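PDB 1SS4: glyoxalase family protein, which is of unknown function but belongs to the glyoxalase (vicinal oxygen chelate) superfamily and may bind a metal ion and act as a methylmalonyl-CoA epimerase. Local coordinates for residues A[15-20]-A[140-145]; A[35-40]-A[60-65]; A[51-56]-A[75-80]; A[104-109]-A[146-151]; A[118-123]-A[134-139]. All blocks are in the same frame, centred on the assembly; numbering follows the deposited sequence.

The chain carries two mixed four-stranded sheets of the same strand order, as in glyoxalase-family proteins. Interactions 2 and 3 belong to the first sheet and interactions 4 and 5 to the second. Interaction 1 ties one sheet to the other near the middle of the chain. It touches interaction 3 through Val19 N to Ser75 O (2.7 Å) and interaction 5 through Ile144 O to Ile136 N (2.9 Å). Interactions 3 and 4 lie far apart, with centres about 37 Å from each other. A bound sodium ion lies about 10 Å from the Arg137 side chain of interaction 5. Glutathione is about 13 Å from the Ala147 side chain of interaction 4.

Interaction 1: A[15-20]-A[140-145]; sequences VSIVVE and EGILIG
Ile142 meets Ile17 and Val19 in the tight part of this contact. Its CD1 does the touching. This methyl lies 3.7 Å from CG2 of Ile17 and 3.9 Å from CG1 of Val19. The Ile142 chain is stretched out (chi2 167°), which carries CD1 across to strand 9-18. It meets Ile17 at a slant and Val19 at about a right angle. Helix 22-32 closes in on the same group, with Phe29 against Ile17 and Ala25 against Val19.

The other end of the contact is polar and lies nearer to solvent. Glu140 reaches over with its carboxylate. Its OE1 accepts the backbone N-H of Glu20 in a nearly straight bond, with N to OE1 2.8 Å and 168° at the hydrogen. The donor comes from the syn side, 19° out of the carboxylate plane. OE2 takes the N-H of Ser21, so the two oxygens grip consecutive backbone amides just before helix 22-32. This would hold the carboxylate in a fixed rotation. CB of Glu20 also presses on Glu140 OE1 at 3.2 Å. The exposed Glu20 carboxylate stands close by, with its OE2 4.4 Å from Glu140 OE1. Arg87 makes salt bridges to both oxygens and probably offsets their like charges.

Strand 9-18 pairs in antiparallel fashion with a strand of the second subunit. The arrangement joins the end of strand 9-18 and the residues after it to the loop that leads into strand 143-149 of the other sheet, within the two-sheet architecture of the glyoxalase fold.

Interaction 2: A[35-40]-A[60-65]; sequences NLEGRA and IAMMVT
Glu37 lies across Val64, with CG 3.5 Å from CG1 of Val64 and the two side chains at about a right angle. Its OE1 runs on beside Met62, a selenomethionine, and comes 3.3 Å from CG. On the other face, which Arg39 shares, apolar groups meet: CD1 of Leu36 sits 3.9 Å from CB of Ala61 and equally far from SE of Met63, a second selenomethionine. The bend at chi2 (-63°) sets the selenium of Met63 beside Leu36, and chi3 then turns CE toward the Asn35-Leu36 peptide.

Six backbone hydrogen bonds hold these side chains in place. They join two antiparallel strands whose axes make 144°. The register slips by one residue between Leu36 and Gly38, a beta bulge. Met62 faces two residues there: its O accepts from Glu37 N (2.7 Å), and its N gives to Gly38 O (3.0 Å). Glu37 has a psi of -41°, far from extended, as suits a bulge residue, and its side chain points toward the neighbouring strand. The N of Gly38 is buried in the bulge without a partner.

Salt bridges outside the pair hold the charged ends. Glu37 OE1 meets Arg71, and Arg39 meets Asp23 and Glu59. Strand 35-42 is an outermost strand of the sheet within this chain, and strand 57-64 separates it from strand 71-79. Helix 22-32 packs on the Ala61 and Met63 face through Ile26 and Phe29.

Interaction 3: A[51-56]-A[75-80]; sequences TGLGSQ and SRFLTP
Leu53 and Phe77 make the main apolar touch. CD1 of Leu53 comes 3.5 Å from CE1 of the ring, and the two side chains cross at about a right angle. The methyl approaches obliquely near the corner of CE1 and CZ. The same CD1 is 4.3 Å from CG of Pro80, a residue that follows a cis peptide bond. CD of Pro80 in turn packs on CB of Gln56.

One polar atom of the loop meets the ring at its edge. OE1 of Gln56 lies near the ring plane, 3.8 Å from CE1 of Phe77. The amide stands almost upright to the ring, with 83° between the planes. The backbones also touch without a conventional hydrogen bond. CA of Gln56 points its hydrogen at Thr79 O, 3.1 Å away, though the angle of 124° is far from straight.

The chain bends sharply on both sides of the contact. Leu78 and Thr79 both face Cys57, a classic beta bulge where strand 71-79 turns a corner. In the opposing loop, Thr51 closes an ST turn at the end of helix 45-51.

Hydrogen bonds inside segment 51-56 set that loop's shape. Thr51 OG1 accepts from Leu53 N at 3.0 Å and donates to OE1 of Gln56 at 2.7 Å. The second bond comes in above the amide plane, 54° out of it. It probably helps hold the Gln56 amide at the ring edge. Val91 of the second subunit packs on Phe77, and Asn92 of that subunit on Leu53 and Pro80.

Interaction 4: A[104-109]-A[146-151]; sequences EDIDEM and LAEELG
Glu148 reaches from strand 143-149 to the start of helix 106-115. Its CB packs 3.9 Å from both CB and CG2 of Ile106. CG lies against the backbone, 3.3 Å from Glu104 O. CD is at the same distance from that oxygen. The chain leaves with CG anti to the backbone N (chi1 165°) and stays extended, which brings the carboxylate to the first turn of the helix. There OE2 accepts the N-H of Ile106 at 2.9 Å, with 161° at the hydrogen. The bond uses the anti side of the carboxylate, 22° out of its plane. OE1 comes no nearer than 3.8 Å to Glu104 O, another acceptor. A water sits 2.6 Å from OE2 and close to OD1 of Asp105, the N-cap residue. It has more acceptors around it than protons to give. It probably eases the nearness of the two carboxylates.

Away from this polar tip the contact is apolar. CD1 of Ile106 lies 4.2 Å from CB of Leu146. CG of Met109, a selenomethionine, meets CD1 of Leu146 at 3.8 Å, the two side chains at about a right angle. Asn7 of the second subunit bonds to Asp105 O. Helix 106-115 lies over the second sheet, in which strand 143-149 runs between strand 95-103, parallel to it, and strand 131-137, antiparallel to it.

Interaction 5: A[118-123]-A[134-139]; sequences AELVGE and CYIRGV. With FMT (formic acid), chain F.
Glu119 and Arg137 lie side by side and point the same way from one face of an antiparallel pair. Their aliphatic parts do the touching, with CG of Glu119 3.3 Å from CB of Arg137. The charged ends then part. The carboxylate and guanidinium planes are 63° apart, and OE2 of Glu119 stays 5.2 Å from NE of Arg137. A bend at chi2 (-101°) helps swing the arginine away toward a bound formic acid, which meets the guanidinium at its edge. NE donates to O1 of the formic acid at 2.8 Å, and NH2 to its O2 at 3.2 Å. CG1 of Val121 flanks the same O2.

On the opposite face Leu120 crosses Ile136 at a slant. Their CD1 atoms are 3.4 Å apart, tighter than usual van der Waals contact. CD1 of Leu120 also reaches CB of Cys134 at 3.5 Å. Ala118 packs its CB on the CG2 branch of Ile136.

Backbone bonds set this alignment. Glu119 and Arg137 exchange a pair of them, and Val121 N gives a third to Tyr135 O. Beyond that point direct pairing is interrupted at the break in strand 119-127, and a water takes over, accepting from Gly122 N and Tyr135 N.

NH1 of Arg137 also bonds to Gly141 O, and NH2 to Ala89 O. These carbonyls probably help fix the guanidinium while it offers its edge. The formic acid probably comes from the crystallisation liquor. Its two bonds suggest that this edge can accept a small carboxylate-like group; the Glu119 carboxylate lies alongside but does not occupy it.

Interaction 1: A[15-20]-A[140-145]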
# COMPACT_ATOMS: atom_id res chain seq x y z
N VAL A 15 4.97 -0.48 2.07
CA VAL A 15 4.08 0.27 1.20
C VAL A 15 4.46 1.68 1.60
O VAL A 15 4.71 1.94 2.77
CB VAL A 15 2.59 0.03 1.51
CG1 VAL A 15 2.33 0.25 2.98
CG2 VAL A 15 1.75 0.98 0.68
N SER A 16 4.59 2.59 0.64
CA SER A 16 4.98 3.95 0.99
C SER A 16 3.87 4.91 0.71
O SER A 16 3.06 4.70 -0.21
CB SER A 16 6.24 4.40 0.25
OG SER A 16 5.95 4.56 -1.14
N ILE A 17 3.84 5.98 1.52
CA ILE A 17 2.83 7.03 1.40
C ILE A 17 3.58 8.37 1.37
O ILE A 17 4.49 8.59 2.16
CB ILE A 17 1.88 7.04 2.65
CG1 ILE A 17 1.39 5.62 2.98
CG2 ILE A 17 0.67 7.98 2.38
CD1 ILE A 17 0.64 5.51 4.32
N VAL A 18 3.20 9.24 0.43
CA VAL A 18 3.79 10.57 0.31
C VAL A 18 2.87 11.47 1.14
O VAL A 18 1.67 11.51 0.91
CB VAL A 18 3.80 11.04 -1.16
CG1 VAL A 18 4.24 12.49 -1.27
CG2 VAL A 18 4.73 10.16 -1.94
N VAL A 19 3.44 12.17 2.12
CA VAL A 19 2.64 13.00 2.99
C VAL A 19 3.09 14.46 3.01
O VAL A 19 4.19 14.79 2.54
CB VAL A 19 2.61 12.44 4.42
CG1 VAL A 19 2.10 11.01 4.40
CG2 VAL A 19 4.01 12.50 5.04
N GLU A 20 2.22 15.31 3.54
CA GLU A 20 2.46 16.74 3.66
C GLU A 20 3.36 17.03 4.86
O GLU A 20 4.30 17.81 4.78
CB GLU A 20 1.11 17.45 3.84
CG GLU A 20 1.15 18.95 3.67
CD GLU A 20 -0.24 19.58 3.80
OE1 GLU A 20 -0.32 20.82 3.68
OE2 GLU A 20 -1.25 18.84 4.01
N GLU A 140 -4.08 13.54 7.54
CA GLU A 140 -4.26 14.15 6.24
C GLU A 140 -5.31 13.45 5.37
O GLU A 140 -5.19 13.41 4.14
CB GLU A 140 -2.91 14.21 5.54
CG GLU A 140 -1.95 15.20 6.19
CD GLU A 140 -0.50 15.05 5.73
OE1 GLU A 140 -0.28 14.63 4.58
OE2 GLU A 140 0.42 15.37 6.52
N GLY A 141 -6.34 12.92 6.01
CA GLY A 141 -7.42 12.23 5.31
C GLY A 141 -7.11 10.87 4.69
O GLY A 141 -7.96 10.28 4.03
N ILE A 142 -5.89 10.37 4.91
CA ILE A 142 -5.48 9.09 4.34
C ILE A 142 -6.33 7.92 4.83
O ILE A 142 -6.52 7.71 6.03
CB ILE A 142 -3.97 8.86 4.62
CG1 ILE A 142 -3.17 9.92 3.85
CG2 ILE A 142 -3.53 7.44 4.20
CD1 ILE A 142 -1.72 10.05 4.26
N LEU A 143 -6.84 7.15 3.88
CA LEU A 143 -7.70 6.01 4.18
C LEU A 143 -6.97 4.80 4.77
O LEU A 143 -6.01 4.28 4.18
CB LEU A 143 -8.45 5.58 2.92
CG LEU A 143 -9.59 4.58 3.11
CD1 LEU A 143 -10.71 5.26 3.88
CD2 LEU A 143 -10.11 4.11 1.73
N ILE A 144 -7.45 4.36 5.93
CA ILE A 144 -6.92 3.21 6.65
C ILE A 144 -8.08 2.30 7.02
O ILE A 144 -9.19 2.76 7.21
CB ILE A 144 -6.26 3.64 7.97
CG1 ILE A 144 -5.17 4.67 7.70
CG2 ILE A 144 -5.69 2.45 8.66
CD1 ILE A 144 -4.03 4.14 6.87
N GLY A 145 -7.81 1.01 7.12
CA GLY A 145 -8.82 0.05 7.51
C GLY A 145 -8.38 -0.50 8.86
O GLY A 145 -7.19 -0.66 9.14

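Interaction 2: A[35-40]-A[60-65]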
# COMPACT_ATOMS: atom_id res chain seq x y z
N ASN A 35 6.14 1.30 14.97
CA ASN A 35 7.30 1.96 15.57
C ASN A 35 8.17 2.58 14.48
O ASN A 35 8.25 2.06 13.36
CB ASN A 35 8.11 0.95 16.39
CG ASN A 35 7.27 0.25 17.44
OD1 ASN A 35 6.34 0.83 18.01
ND2 ASN A 35 7.60 -1.02 17.71
N LEU A 36 8.81 3.70 14.81
CA LEU A 36 9.66 4.41 13.88
C LEU A 36 11.07 3.81 13.92
O LEU A 36 11.72 3.85 14.96
CB LEU A 36 9.72 5.88 14.28
CG LEU A 36 10.65 6.83 13.54
CD1 LEU A 36 10.26 6.91 12.05
CD2 LEU A 36 10.54 8.19 14.18
N GLU A 37 11.51 3.25 12.80
CA GLU A 37 12.84 2.62 12.70
C GLU A 37 13.90 3.66 12.41
O GLU A 37 15.01 3.63 12.97
CB GLU A 37 12.91 1.59 11.57
CG GLU A 37 12.22 0.28 11.82
CD GLU A 37 12.55 -0.75 10.74
OE1 GLU A 37 12.30 -0.46 9.55
OE2 GLU A 37 13.05 -1.84 11.08
N GLY A 38 13.57 4.60 11.54
CA GLY A 38 14.52 5.62 11.20
C GLY A 38 13.87 6.78 10.49
O GLY A 38 12.72 6.70 10.04
N ARG A 39 14.62 7.86 10.37
CA ARG A 39 14.14 9.06 9.73
C ARG A 39 15.35 9.78 9.17
O ARG A 39 16.36 9.92 9.86
CB ARG A 39 13.44 9.92 10.78
CG ARG A 39 12.95 11.23 10.27
CD ARG A 39 12.16 11.96 11.34
NE ARG A 39 11.60 13.18 10.79
CZ ARG A 39 10.66 13.90 11.39
NH1 ARG A 39 10.16 13.51 12.56
NH2 ARG A 39 10.20 14.99 10.79
N ALA A 40 15.25 10.23 7.93
CA ALA A 40 16.38 10.90 7.33
C ALA A 40 16.05 11.71 6.09
O ALA A 40 15.04 11.47 5.43
CB ALA A 40 17.46 9.88 7.00
N ILE A 60 12.49 11.01 4.55
CA ILE A 60 11.89 9.69 4.69
C ILE A 60 11.84 9.18 6.12
O ILE A 60 12.74 9.46 6.92
CB ILE A 60 12.68 8.67 3.84
CG1 ILE A 60 12.49 8.98 2.36
CG2 ILE A 60 12.22 7.25 4.14
CD1 ILE A 60 13.42 8.19 1.47
N ALA A 61 10.79 8.44 6.45
CA ALA A 61 10.63 7.85 7.77
C ALA A 61 10.11 6.43 7.58
O ALA A 61 9.14 6.21 6.86
CB ALA A 61 9.64 8.65 8.60
N MSE A 62 10.76 5.46 8.21
CA MSE A 62 10.34 4.08 8.07
C MSE A 62 9.67 3.58 9.34
O MSE A 62 10.26 3.64 10.42
CB MSE A 62 11.54 3.20 7.73
CG MSE A 62 11.19 1.77 7.35
SE MSE A 62 10.22 1.62 5.65
CE MSE A 62 11.70 1.87 4.38
N MSE A 63 8.42 3.13 9.21
CA MSE A 63 7.64 2.60 10.32
C MSE A 63 7.60 1.08 10.20
O MSE A 63 7.45 0.55 9.10
CB MSE A 63 6.18 3.08 10.25
CG MSE A 63 5.95 4.56 10.02
SE MSE A 63 6.65 5.62 11.49
CE MSE A 63 5.41 5.15 12.89
N VAL A 64 7.69 0.38 11.32
CA VAL A 64 7.64 -1.08 11.30
C VAL A 64 6.60 -1.59 12.30
O VAL A 64 6.36 -0.96 13.34
CB VAL A 64 9.02 -1.69 11.64
CG1 VAL A 64 9.41 -1.38 13.10
CG2 VAL A 64 8.98 -3.20 11.39
N THR A 65 5.95 -2.70 11.98
CA THR A 65 4.96 -3.26 12.89
C THR A 65 5.69 -4.02 14.00
O THR A 65 6.83 -4.43 13.82
CB THR A 65 4.04 -4.25 12.18
OG1 THR A 65 4.84 -5.19 11.43
CG2 THR A 65 3.08 -3.53 11.26

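Interaction 3: A[51-56]-A[75-80]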
# COMPACT_ATOMS: atom_id res chain seq x y z
N THR A 51 13.29 7.49 -8.87
CA THR A 51 11.98 8.10 -9.09
C THR A 51 11.82 8.74 -10.46
O THR A 51 10.69 8.95 -10.91
CB THR A 51 11.73 9.23 -8.12
OG1 THR A 51 12.72 10.24 -8.35
CG2 THR A 51 11.81 8.75 -6.65
N GLY A 52 12.94 9.05 -11.10
CA GLY A 52 12.88 9.71 -12.39
C GLY A 52 12.66 11.21 -12.24
O GLY A 52 12.51 11.91 -13.24
N LEU A 53 12.63 11.72 -11.01
CA LEU A 53 12.42 13.16 -10.82
C LEU A 53 13.71 13.96 -11.00
O LEU A 53 13.67 15.17 -11.29
CB LEU A 53 11.77 13.43 -9.45
CG LEU A 53 10.38 12.77 -9.40
CD1 LEU A 53 9.78 12.92 -8.01
CD2 LEU A 53 9.46 13.39 -10.47
N GLY A 54 14.84 13.29 -10.85
CA GLY A 54 16.11 13.96 -11.04
C GLY A 54 16.61 14.72 -9.83
O GLY A 54 17.13 14.14 -8.88
N SER A 55 16.45 16.04 -9.86
CA SER A 55 16.91 16.83 -8.74
C SER A 55 15.86 16.78 -7.65
O SER A 55 14.88 17.53 -7.69
CB SER A 55 17.14 18.27 -9.19
OG SER A 55 17.89 18.99 -8.22
N GLN A 56 16.03 15.88 -6.68
CA GLN A 56 15.06 15.79 -5.59
C GLN A 56 15.68 15.74 -4.22
O GLN A 56 16.84 15.34 -4.05
CB GLN A 56 14.10 14.59 -5.77
CG GLN A 56 14.70 13.21 -5.58
CD GLN A 56 13.64 12.11 -5.50
OE1 GLN A 56 12.75 12.03 -6.34
NE2 GLN A 56 13.75 11.25 -4.49
N SER A 75 7.10 9.45 3.12
CA SER A 75 7.96 10.37 2.38
C SER A 75 7.36 11.77 2.29
O SER A 75 6.14 11.92 2.14
CB SER A 75 8.19 9.86 0.95
OG SER A 75 9.04 8.74 0.94
N ARG A 76 8.22 12.77 2.38
CA ARG A 76 7.83 14.17 2.26
C ARG A 76 8.79 14.82 1.26
O ARG A 76 10.01 14.80 1.46
CB ARG A 76 7.94 14.89 3.60
CG ARG A 76 7.56 16.36 3.52
CD ARG A 76 7.65 17.02 4.88
NE ARG A 76 9.01 17.06 5.41
CZ ARG A 76 9.91 17.99 5.08
NH1 ARG A 76 9.59 18.95 4.21
NH2 ARG A 76 11.12 17.96 5.62
N PHE A 77 8.25 15.37 0.18
CA PHE A 77 9.06 16.01 -0.84
C PHE A 77 9.42 17.46 -0.46
O PHE A 77 8.55 18.22 -0.10
CB PHE A 77 8.30 16.04 -2.18
CG PHE A 77 8.42 14.76 -2.98
CD1 PHE A 77 9.49 14.56 -3.84
CD2 PHE A 77 7.47 13.75 -2.84
CE1 PHE A 77 9.63 13.36 -4.56
CE2 PHE A 77 7.59 12.56 -3.55
CZ PHE A 77 8.68 12.35 -4.41
N LEU A 78 10.70 17.81 -0.53
CA LEU A 78 11.11 19.19 -0.28
C LEU A 78 11.17 19.75 -1.71
O LEU A 78 10.61 20.81 -2.01
CB LEU A 78 12.48 19.24 0.40
CG LEU A 78 12.51 18.87 1.89
CD1 LEU A 78 12.19 17.40 2.10
CD2 LEU A 78 13.89 19.19 2.44
N THR A 79 11.82 19.01 -2.59
CA THR A 79 11.89 19.36 -4.01
C THR A 79 11.93 18.06 -4.82
O THR A 79 12.53 17.06 -4.39
CB THR A 79 13.16 20.19 -4.36
OG1 THR A 79 14.32 19.46 -3.95
CG2 THR A 79 13.14 21.55 -3.67
N PRO A 80 11.23 18.03 -5.97
CA PRO A 80 10.44 19.13 -6.51
C PRO A 80 9.16 19.13 -5.68
O PRO A 80 8.90 18.17 -4.98
CB PRO A 80 10.15 18.67 -7.93
CG PRO A 80 9.98 17.17 -7.74
CD PRO A 80 11.16 16.85 -6.85

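Interaction 4: A[104-109]-A[146-151]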
# COMPACT_ATOMS: atom_id res chain seq x y z
N GLU A 104 -6.08 -5.02 18.62
CA GLU A 104 -6.67 -5.75 19.73
C GLU A 104 -8.10 -5.31 20.03
O GLU A 104 -9.01 -6.14 20.10
CB GLU A 104 -5.81 -5.57 20.97
CG GLU A 104 -6.04 -6.63 22.00
CD GLU A 104 -5.08 -6.50 23.16
OE1 GLU A 104 -5.24 -5.54 23.95
OE2 GLU A 104 -4.17 -7.35 23.27
N ASP A 105 -8.30 -4.01 20.21
CA ASP A 105 -9.63 -3.48 20.48
C ASP A 105 -9.94 -2.33 19.55
O ASP A 105 -9.41 -1.23 19.72
CB ASP A 105 -9.74 -3.00 21.92
CG ASP A 105 -11.06 -2.30 22.18
OD1 ASP A 105 -12.11 -2.97 22.16
OD2 ASP A 105 -11.05 -1.07 22.38
N ILE A 106 -10.81 -2.57 18.59
CA ILE A 106 -11.15 -1.56 17.61
C ILE A 106 -11.89 -0.36 18.19
O ILE A 106 -11.69 0.77 17.74
CB ILE A 106 -11.96 -2.21 16.45
CG1 ILE A 106 -12.13 -1.21 15.30
CG2 ILE A 106 -13.29 -2.73 16.96
CD1 ILE A 106 -12.80 -1.82 14.09
N ASP A 107 -12.73 -0.57 19.20
CA ASP A 107 -13.43 0.56 19.78
C ASP A 107 -12.47 1.56 20.44
O ASP A 107 -12.58 2.76 20.24
CB ASP A 107 -14.49 0.10 20.80
CG ASP A 107 -15.68 -0.58 20.14
OD1 ASP A 107 -16.12 -0.13 19.05
OD2 ASP A 107 -16.21 -1.55 20.72
N GLU A 108 -11.50 1.06 21.21
CA GLU A 108 -10.54 1.95 21.84
C GLU A 108 -9.75 2.68 20.75
O GLU A 108 -9.53 3.89 20.83
CB GLU A 108 -9.58 1.14 22.73
CG GLU A 108 -8.72 1.94 23.69
CD GLU A 108 -7.64 2.77 23.00
OE1 GLU A 108 -6.91 2.20 22.15
OE2 GLU A 108 -7.52 3.97 23.31
N MSE A 109 -9.34 1.95 19.72
CA MSE A 109 -8.57 2.55 18.63
C MSE A 109 -9.37 3.61 17.88
O MSE A 109 -8.85 4.67 17.55
CB MSE A 109 -8.10 1.47 17.65
CG MSE A 109 -7.16 1.99 16.56
SE MSE A 109 -5.54 2.80 17.27
CE MSE A 109 -4.53 1.18 17.57
N LEU A 146 -9.35 -0.76 9.73
CA LEU A 146 -9.06 -1.32 11.05
C LEU A 146 -9.97 -2.51 11.27
O LEU A 146 -11.11 -2.49 10.86
CB LEU A 146 -9.34 -0.30 12.15
CG LEU A 146 -8.55 1.00 12.22
CD1 LEU A 146 -9.12 1.85 13.35
CD2 LEU A 146 -7.09 0.71 12.45
N ALA A 147 -9.44 -3.55 11.90
CA ALA A 147 -10.24 -4.73 12.20
C ALA A 147 -9.82 -5.36 13.53
O ALA A 147 -8.66 -5.24 13.94
CB ALA A 147 -10.08 -5.77 11.12
N GLU A 148 -10.77 -6.01 14.17
CA GLU A 148 -10.54 -6.71 15.43
C GLU A 148 -11.11 -8.12 15.27
O GLU A 148 -12.25 -8.29 14.83
CB GLU A 148 -11.23 -6.01 16.61
CG GLU A 148 -11.30 -6.90 17.85
CD GLU A 148 -12.13 -6.31 18.97
OE1 GLU A 148 -12.64 -7.10 19.79
OE2 GLU A 148 -12.27 -5.07 19.05
N GLU A 149 -10.31 -9.12 15.61
CA GLU A 149 -10.70 -10.52 15.51
C GLU A 149 -11.57 -10.92 16.72
O GLU A 149 -11.28 -10.54 17.85
CB GLU A 149 -9.45 -11.39 15.47
CG GLU A 149 -9.36 -12.31 14.28
CD GLU A 149 -8.00 -12.23 13.61
OE1 GLU A 149 -6.99 -12.25 14.34
OE2 GLU A 149 -7.96 -12.16 12.36
N LEU A 150 -12.62 -11.71 16.46
CA LEU A 150 -13.54 -12.16 17.52
C LEU A 150 -13.32 -13.63 17.86
O LEU A 150 -13.16 -14.46 16.96
CB LEU A 150 -14.99 -11.95 17.07
CG LEU A 150 -15.36 -10.56 16.55
CD1 LEU A 150 -16.81 -10.55 16.08
CD2 LEU A 150 -15.14 -9.52 17.64
N GLY A 151 -13.33 -13.95 19.15
CA GLY A 151 -13.14 -15.33 19.58
C GLY A 151 -11.67 -15.70 19.76
O GLY A 151 -11.28 -16.10 20.88
O HOH W 1 -13.85 -3.47 20.41

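Interaction 5: A[118-123]-A[134-139]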
# COMPACT_ATOMS: atom_id res chain seq x y z
N ALA A 118 -9.13 12.04 13.58
CA ALA A 118 -9.43 11.08 12.51
C ALA A 118 -10.95 10.97 12.40
O ALA A 118 -11.67 11.29 13.36
CB ALA A 118 -8.82 9.72 12.83
N GLU A 119 -11.45 10.54 11.25
CA GLU A 119 -12.89 10.43 11.06
C GLU A 119 -13.35 9.07 10.53
O GLU A 119 -12.84 8.56 9.53
CB GLU A 119 -13.40 11.51 10.10
CG GLU A 119 -13.11 11.23 8.63
CD GLU A 119 -14.00 12.01 7.67
OE1 GLU A 119 -15.24 11.79 7.69
OE2 GLU A 119 -13.47 12.83 6.90
N LEU A 120 -14.34 8.49 11.21
CA LEU A 120 -14.90 7.21 10.83
C LEU A 120 -15.62 7.38 9.48
O LEU A 120 -16.47 8.26 9.33
CB LEU A 120 -15.86 6.75 11.92
CG LEU A 120 -16.53 5.38 11.78
CD1 LEU A 120 -15.46 4.29 11.69
CD2 LEU A 120 -17.45 5.14 12.99
N VAL A 121 -15.29 6.55 8.50
CA VAL A 121 -15.91 6.69 7.19
C VAL A 121 -17.34 6.20 7.16
O VAL A 121 -18.21 6.86 6.59
CB VAL A 121 -15.10 5.94 6.11
CG1 VAL A 121 -15.76 6.10 4.73
CG2 VAL A 121 -13.69 6.49 6.09
N GLY A 122 -17.57 5.05 7.77
CA GLY A 122 -18.90 4.48 7.82
C GLY A 122 -19.18 4.08 9.25
O GLY A 122 -19.08 4.90 10.15
N GLU A 123 -19.52 2.82 9.46
CA GLU A 123 -19.79 2.34 10.81
C GLU A 123 -18.81 1.23 11.14
O GLU A 123 -18.16 0.68 10.24
CB GLU A 123 -21.21 1.76 10.89
CG GLU A 123 -22.30 2.69 10.40
CD GLU A 123 -23.64 2.00 10.19
OE1 GLU A 123 -24.53 2.64 9.60
OE2 GLU A 123 -23.81 0.84 10.61
N CYS A 134 -13.85 -1.28 10.30
CA CYS A 134 -14.26 0.02 9.83
C CYS A 134 -13.17 0.65 8.97
O CYS A 134 -12.04 0.14 8.90
CB CYS A 134 -14.54 0.95 11.01
SG CYS A 134 -13.07 1.36 11.98
N TYR A 135 -13.52 1.76 8.33
CA TYR A 135 -12.60 2.54 7.52
C TYR A 135 -12.50 3.86 8.24
O TYR A 135 -13.51 4.40 8.71
CB TYR A 135 -13.14 2.80 6.11
CG TYR A 135 -12.85 1.73 5.08
CD1 TYR A 135 -13.10 1.97 3.73
CD2 TYR A 135 -12.37 0.48 5.46
CE1 TYR A 135 -12.86 0.99 2.77
CE2 TYR A 135 -12.13 -0.50 4.52
CZ TYR A 135 -12.39 -0.24 3.17
OH TYR A 135 -12.19 -1.23 2.25
N ILE A 136 -11.30 4.40 8.32
CA ILE A 136 -11.06 5.66 8.99
C ILE A 136 -10.21 6.52 8.10
O ILE A 136 -9.32 6.02 7.42
CB ILE A 136 -10.25 5.42 10.29
CG1 ILE A 136 -11.09 4.62 11.28
CG2 ILE A 136 -9.80 6.75 10.88
CD1 ILE A 136 -12.27 5.38 11.81
N ARG A 137 -10.50 7.83 8.10
CA ARG A 137 -9.70 8.81 7.38
C ARG A 137 -8.77 9.30 8.48
O ARG A 137 -9.20 9.97 9.44
CB ARG A 137 -10.57 9.96 6.87
CG ARG A 137 -11.52 9.60 5.74
CD ARG A 137 -10.97 10.06 4.41
NE ARG A 137 -11.70 9.54 3.26
CZ ARG A 137 -11.12 9.19 2.12
NH1 ARG A 137 -9.81 9.32 2.01
NH2 ARG A 137 -11.84 8.73 1.09
N GLY A 138 -7.49 8.95 8.37
CA GLY A 138 -6.54 9.34 9.39
C GLY A 138 -5.78 10.61 9.08
O GLY A 138 -6.35 11.57 8.58
N VAL A 139 -4.48 10.60 9.39
CA VAL A 139 -3.64 11.76 9.13
C VAL A 139 -3.81 12.25 7.69
O VAL A 139 -3.74 11.46 6.73
CB VAL A 139 -2.15 11.47 9.45
CG1 VAL A 139 -1.63 10.36 8.54
CG2 VAL A 139 -1.33 12.75 9.31
C FMT F . -15.16 9.40 2.50
O1 FMT F . -14.45 9.88 3.45
O2 FMT F . -14.78 8.24 2.15
O HOH W 2 -16.33 2.56 8.72